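Local atomic coordinates of nisin immunity protein (Lactococcus lactis subsp. lactis, PDB entry 5XHB), a protein that takes part in the immunity of the producing bacterium against exogenously supplied nisin, as a lipoprotein of the cell membrane. Residues N137-L151 and W194-T208. Numbering follows the deposited sequence.
Sequences NIYSISDTTVSDEEL and WDYGEIHSIRGKSLT. With SO4 (sulfate ion), chain B.
Arg203 reaches back along the 147-151 turn and meets Leu151 O side-on with two nitrogens: NE at 2.9 Å from Leu151 O, and NH2 at 3.2 Å from the same oxygen on a more bent bond. Both bonds lie in the guanidinium plane, while Glu149 O sits over one face of the group, 3.1 Å from Arg203 CZ. The extended run from CG to NE carries the group there, and the backbone bond from Arg203 N to Glu150 O (2.9 Å) ties down its base. The side chain of the same leucine turns to His200: Leu151 CD2 lies over the ring face, 4.2 Å from the centroid, since CG stands anti to the Leu151 N (chi1 -160°). The ring's rotation is fixed at both nitrogens, His200 NE2 donating to Glu198 OE1 (2.7 Å) and His200 ND1 bonding to Gly152 O. Val146 packs its methyls on Ile202. Within strand 137-145, Ile141 CG2 touches Trp194 CZ3 at 3.8 Å, and Ile141 CD1 meets the edge of the Tyr196 ring. Tyr139 OH donates to Thr208 O at 2.6 Å; Thr208 N and OG1 share one oxygen of a sulfate, probably from the crystallisation liquor, and Leu207 N takes another; Ala105, Tyr134 and Arg107 bind it as well. Leu151 and Ile202 form an antiparallel non-hydrogen-bonded pair where strands 151-165 and 191-202 adjoin, whereas strand 137-145 crosses over strand 191-202, as in a strongly bent antiparallel sheet folded upon itself, here in the Spa1 C-terminal domain.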
# COMPACT_ATOMS: atom_id res chain seq x y z
N ASN A 137 9.94 -0.18 -1.94
CA ASN A 137 10.51 -0.47 -0.64
C ASN A 137 10.92 -1.95 -0.54
O ASN A 137 10.49 -2.77 -1.35
CB ASN A 137 9.51 -0.16 0.48
CG ASN A 137 9.03 1.28 0.46
OD1 ASN A 137 9.81 2.20 0.30
ND2 ASN A 137 7.72 1.46 0.61
N ILE A 138 11.74 -2.26 0.45
CA ILE A 138 12.19 -3.63 0.68
C ILE A 138 11.67 -4.07 2.03
O ILE A 138 11.70 -3.29 2.98
CB ILE A 138 13.73 -3.74 0.62
CG1 ILE A 138 14.23 -3.21 -0.72
CG2 ILE A 138 14.19 -5.19 0.83
CD1 ILE A 138 15.59 -3.74 -1.14
N TYR A 139 11.17 -5.29 2.10
CA TYR A 139 10.52 -5.81 3.30
C TYR A 139 11.22 -7.06 3.75
O TYR A 139 11.50 -7.94 2.94
CB TYR A 139 9.04 -6.11 3.03
CG TYR A 139 8.28 -4.83 2.79
CD1 TYR A 139 8.30 -4.22 1.55
CD2 TYR A 139 7.57 -4.22 3.83
CE1 TYR A 139 7.64 -3.03 1.33
CE2 TYR A 139 6.89 -3.03 3.62
CZ TYR A 139 6.94 -2.44 2.37
OH TYR A 139 6.30 -1.24 2.14
N SER A 140 11.50 -7.16 5.04
CA SER A 140 12.13 -8.34 5.59
C SER A 140 11.07 -9.31 6.12
O SER A 140 10.24 -8.91 6.93
CB SER A 140 13.10 -7.95 6.70
OG SER A 140 13.61 -9.11 7.31
N ILE A 141 11.11 -10.56 5.66
CA ILE A 141 10.22 -11.62 6.13
C ILE A 141 10.76 -12.19 7.42
O ILE A 141 11.81 -12.82 7.43
CB ILE A 141 10.07 -12.74 5.08
CG1 ILE A 141 9.57 -12.17 3.75
CG2 ILE A 141 9.14 -13.85 5.58
CD1 ILE A 141 9.70 -13.17 2.59
N SER A 142 10.05 -11.96 8.51
CA SER A 142 10.52 -12.35 9.83
C SER A 142 10.15 -13.80 10.16
O SER A 142 9.51 -14.49 9.36
CB SER A 142 9.93 -11.43 10.89
OG SER A 142 8.54 -11.68 11.01
N ASP A 143 10.53 -14.24 11.35
CA ASP A 143 10.07 -15.53 11.86
C ASP A 143 8.93 -15.33 12.86
O ASP A 143 8.71 -16.16 13.74
CB ASP A 143 11.23 -16.30 12.52
CG ASP A 143 10.94 -17.79 12.65
OD1 ASP A 143 10.10 -18.32 11.88
OD2 ASP A 143 11.54 -18.46 13.52
N THR A 144 8.20 -14.23 12.71
CA THR A 144 7.02 -13.95 13.53
C THR A 144 5.75 -14.35 12.80
O THR A 144 5.53 -13.91 11.67
CB THR A 144 6.93 -12.46 13.90
OG1 THR A 144 8.07 -12.11 14.70
CG2 THR A 144 5.63 -12.15 14.66
N THR A 145 4.93 -15.16 13.45
CA THR A 145 3.67 -15.65 12.87
C THR A 145 2.63 -14.55 12.87
O THR A 145 2.58 -13.74 13.79
CB THR A 145 3.11 -16.85 13.66
OG1 THR A 145 4.13 -17.85 13.82
CG2 THR A 145 1.93 -17.48 12.92
N VAL A 146 1.83 -14.51 11.82
CA VAL A 146 0.66 -13.65 11.74
C VAL A 146 -0.57 -14.50 12.01
O VAL A 146 -0.87 -15.39 11.21
CB VAL A 146 0.52 -12.98 10.36
CG1 VAL A 146 -0.72 -12.06 10.32
CG2 VAL A 146 1.76 -12.19 10.04
N SER A 147 -1.26 -14.26 13.12
CA SER A 147 -2.40 -15.10 13.51
C SER A 147 -3.58 -14.93 12.57
O SER A 147 -3.65 -13.94 11.87
CB SER A 147 -2.85 -14.77 14.93
OG SER A 147 -3.59 -13.57 14.91
N ASP A 148 -4.52 -15.87 12.59
CA ASP A 148 -5.67 -15.77 11.69
C ASP A 148 -6.50 -14.52 11.95
O ASP A 148 -7.12 -13.99 11.04
CB ASP A 148 -6.56 -17.01 11.79
CG ASP A 148 -5.86 -18.28 11.31
OD1 ASP A 148 -4.79 -18.17 10.68
OD2 ASP A 148 -6.39 -19.38 11.54
N GLU A 149 -6.51 -14.03 13.18
CA GLU A 149 -7.28 -12.84 13.51
C GLU A 149 -6.58 -11.56 13.04
O GLU A 149 -7.23 -10.55 12.86
CB GLU A 149 -7.56 -12.77 15.02
CG GLU A 149 -6.66 -13.63 15.90
CD GLU A 149 -7.03 -15.11 15.87
OE1 GLU A 149 -8.22 -15.44 16.07
OE2 GLU A 149 -6.13 -15.94 15.64
N GLU A 150 -5.27 -11.62 12.84
CA GLU A 150 -4.50 -10.48 12.32
C GLU A 150 -4.48 -10.48 10.79
O GLU A 150 -4.25 -9.45 10.17
CB GLU A 150 -3.07 -10.51 12.87
CG GLU A 150 -3.01 -10.45 14.39
CD GLU A 150 -1.63 -10.82 14.96
OE1 GLU A 150 -0.87 -11.59 14.32
OE2 GLU A 150 -1.32 -10.33 16.07
N LEU A 151 -4.69 -11.65 10.20
CA LEU A 151 -4.65 -11.81 8.75
C LEU A 151 -5.83 -11.12 8.08
O LEU A 151 -6.99 -11.36 8.43
CB LEU A 151 -4.63 -13.30 8.39
CG LEU A 151 -4.13 -13.71 6.99
CD1 LEU A 151 -2.63 -13.45 6.84
CD2 LEU A 151 -4.44 -15.19 6.73
N TRP A 194 12.45 -22.15 0.94
CA TRP A 194 11.19 -21.51 1.29
C TRP A 194 10.22 -21.66 0.14
O TRP A 194 10.58 -21.42 -1.01
CB TRP A 194 11.37 -20.03 1.59
CG TRP A 194 11.86 -19.74 2.97
CD1 TRP A 194 12.30 -20.63 3.91
CD2 TRP A 194 11.92 -18.45 3.56
NE1 TRP A 194 12.67 -19.95 5.06
CE2 TRP A 194 12.44 -18.61 4.87
CE3 TRP A 194 11.61 -17.16 3.12
CZ2 TRP A 194 12.63 -17.53 5.74
CZ3 TRP A 194 11.81 -16.09 3.98
CH2 TRP A 194 12.31 -16.28 5.28
N ASP A 195 9.00 -22.06 0.46
CA ASP A 195 7.94 -22.15 -0.53
C ASP A 195 6.97 -21.02 -0.22
O ASP A 195 6.42 -20.97 0.87
CB ASP A 195 7.27 -23.52 -0.47
CG ASP A 195 8.27 -24.67 -0.63
OD1 ASP A 195 9.15 -24.54 -1.51
OD2 ASP A 195 8.22 -25.66 0.12
N TYR A 196 6.81 -20.10 -1.16
CA TYR A 196 6.09 -18.85 -0.90
C TYR A 196 4.67 -18.94 -1.42
O TYR A 196 4.45 -19.20 -2.62
CB TYR A 196 6.78 -17.66 -1.58
CG TYR A 196 8.24 -17.46 -1.26
CD1 TYR A 196 9.20 -18.36 -1.71
CD2 TYR A 196 8.67 -16.33 -0.57
CE1 TYR A 196 10.56 -18.16 -1.44
CE2 TYR A 196 10.03 -16.13 -0.29
CZ TYR A 196 10.97 -17.06 -0.75
OH TYR A 196 12.31 -16.88 -0.49
N GLY A 197 3.71 -18.70 -0.54
CA GLY A 197 2.31 -18.82 -0.91
C GLY A 197 1.63 -17.47 -1.11
O GLY A 197 2.09 -16.63 -1.87
N GLU A 198 0.52 -17.27 -0.39
CA GLU A 198 -0.28 -16.06 -0.56
C GLU A 198 0.32 -14.87 0.16
O GLU A 198 1.09 -15.04 1.11
CB GLU A 198 -1.70 -16.30 -0.04
CG GLU A 198 -2.43 -17.39 -0.79
CD GLU A 198 -3.85 -17.59 -0.30
OE1 GLU A 198 -4.23 -17.03 0.76
OE2 GLU A 198 -4.58 -18.33 -0.98
N ILE A 199 -0.05 -13.68 -0.28
CA ILE A 199 0.24 -12.46 0.46
C ILE A 199 -1.09 -11.84 0.89
O ILE A 199 -2.03 -11.76 0.10
CB ILE A 199 1.07 -11.45 -0.37
CG1 ILE A 199 2.50 -11.99 -0.51
CG2 ILE A 199 1.12 -10.09 0.32
CD1 ILE A 199 3.31 -11.32 -1.54
N HIS A 200 -1.18 -11.48 2.17
CA HIS A 200 -2.36 -10.82 2.71
C HIS A 200 -1.96 -9.55 3.41
O HIS A 200 -0.87 -9.45 3.97
CB HIS A 200 -3.08 -11.70 3.74
CG HIS A 200 -3.78 -12.89 3.15
ND1 HIS A 200 -5.15 -13.00 3.13
CD2 HIS A 200 -3.29 -14.02 2.59
CE1 HIS A 200 -5.48 -14.16 2.58
NE2 HIS A 200 -4.37 -14.80 2.25
N SER A 201 -2.88 -8.59 3.39
CA SER A 201 -2.80 -7.44 4.29
C SER A 201 -2.84 -7.90 5.74
O SER A 201 -3.32 -9.00 6.03
CB SER A 201 -3.97 -6.48 4.03
OG SER A 201 -4.03 -6.15 2.65
N ILE A 202 -2.38 -7.05 6.64
CA ILE A 202 -2.56 -7.29 8.07
C ILE A 202 -3.58 -6.26 8.57
O ILE A 202 -3.44 -5.07 8.28
CB ILE A 202 -1.23 -7.20 8.81
CG1 ILE A 202 -0.33 -8.38 8.41
CG2 ILE A 202 -1.42 -7.15 10.32
CD1 ILE A 202 1.07 -8.23 8.89
N ARG A 203 -4.61 -6.71 9.27
CA ARG A 203 -5.69 -5.80 9.68
C ARG A 203 -5.14 -4.65 10.51
O ARG A 203 -4.33 -4.87 11.40
CB ARG A 203 -6.75 -6.56 10.46
CG ARG A 203 -7.35 -7.71 9.70
CD ARG A 203 -8.51 -8.33 10.45
NE ARG A 203 -8.62 -9.74 10.12
CZ ARG A 203 -9.49 -10.58 10.67
NH1 ARG A 203 -10.36 -10.13 11.56
NH2 ARG A 203 -9.50 -11.85 10.32
N GLY A 204 -5.55 -3.43 10.18
CA GLY A 204 -5.08 -2.27 10.92
C GLY A 204 -3.75 -1.71 10.46
O GLY A 204 -3.25 -0.77 11.08
N LYS A 205 -3.18 -2.26 9.40
CA LYS A 205 -1.92 -1.74 8.87
C LYS A 205 -1.99 -1.55 7.36
O LYS A 205 -2.53 -2.39 6.65
CB LYS A 205 -0.76 -2.70 9.21
CG LYS A 205 -0.65 -3.02 10.70
CD LYS A 205 0.73 -3.55 11.09
CE LYS A 205 0.77 -3.94 12.58
NZ LYS A 205 2.08 -4.50 13.03
N SER A 206 -1.46 -0.44 6.87
CA SER A 206 -1.31 -0.28 5.42
C SER A 206 -0.27 -1.28 4.89
O SER A 206 0.61 -1.71 5.64
CB SER A 206 -0.90 1.15 5.07
OG SER A 206 0.42 1.39 5.50
N LEU A 207 -0.38 -1.65 3.62
CA LEU A 207 0.57 -2.60 3.03
C LEU A 207 1.98 -2.02 3.03
O LEU A 207 2.97 -2.75 3.15
CB LEU A 207 0.17 -2.97 1.60
CG LEU A 207 -1.04 -3.90 1.45
CD1 LEU A 207 -1.45 -4.02 -0.02
CD2 LEU A 207 -0.73 -5.28 2.02
N THR A 208 2.07 -0.70 2.91
CA THR A 208 3.36 -0.01 2.99
C THR A 208 4.04 -0.27 4.33
O THR A 208 5.26 -0.34 4.40
CB THR A 208 3.18 1.52 2.76
OG1 THR A 208 2.76 1.72 1.41
CG2 THR A 208 4.49 2.25 2.97
S SO4 B . -1.00 0.71 0.83
O1 SO4 B . -1.99 -0.13 1.55
O2 SO4 B . -0.42 -0.05 -0.27
O3 SO4 B . -1.64 1.90 0.29
O4 SO4 B . 0.03 1.08 1.80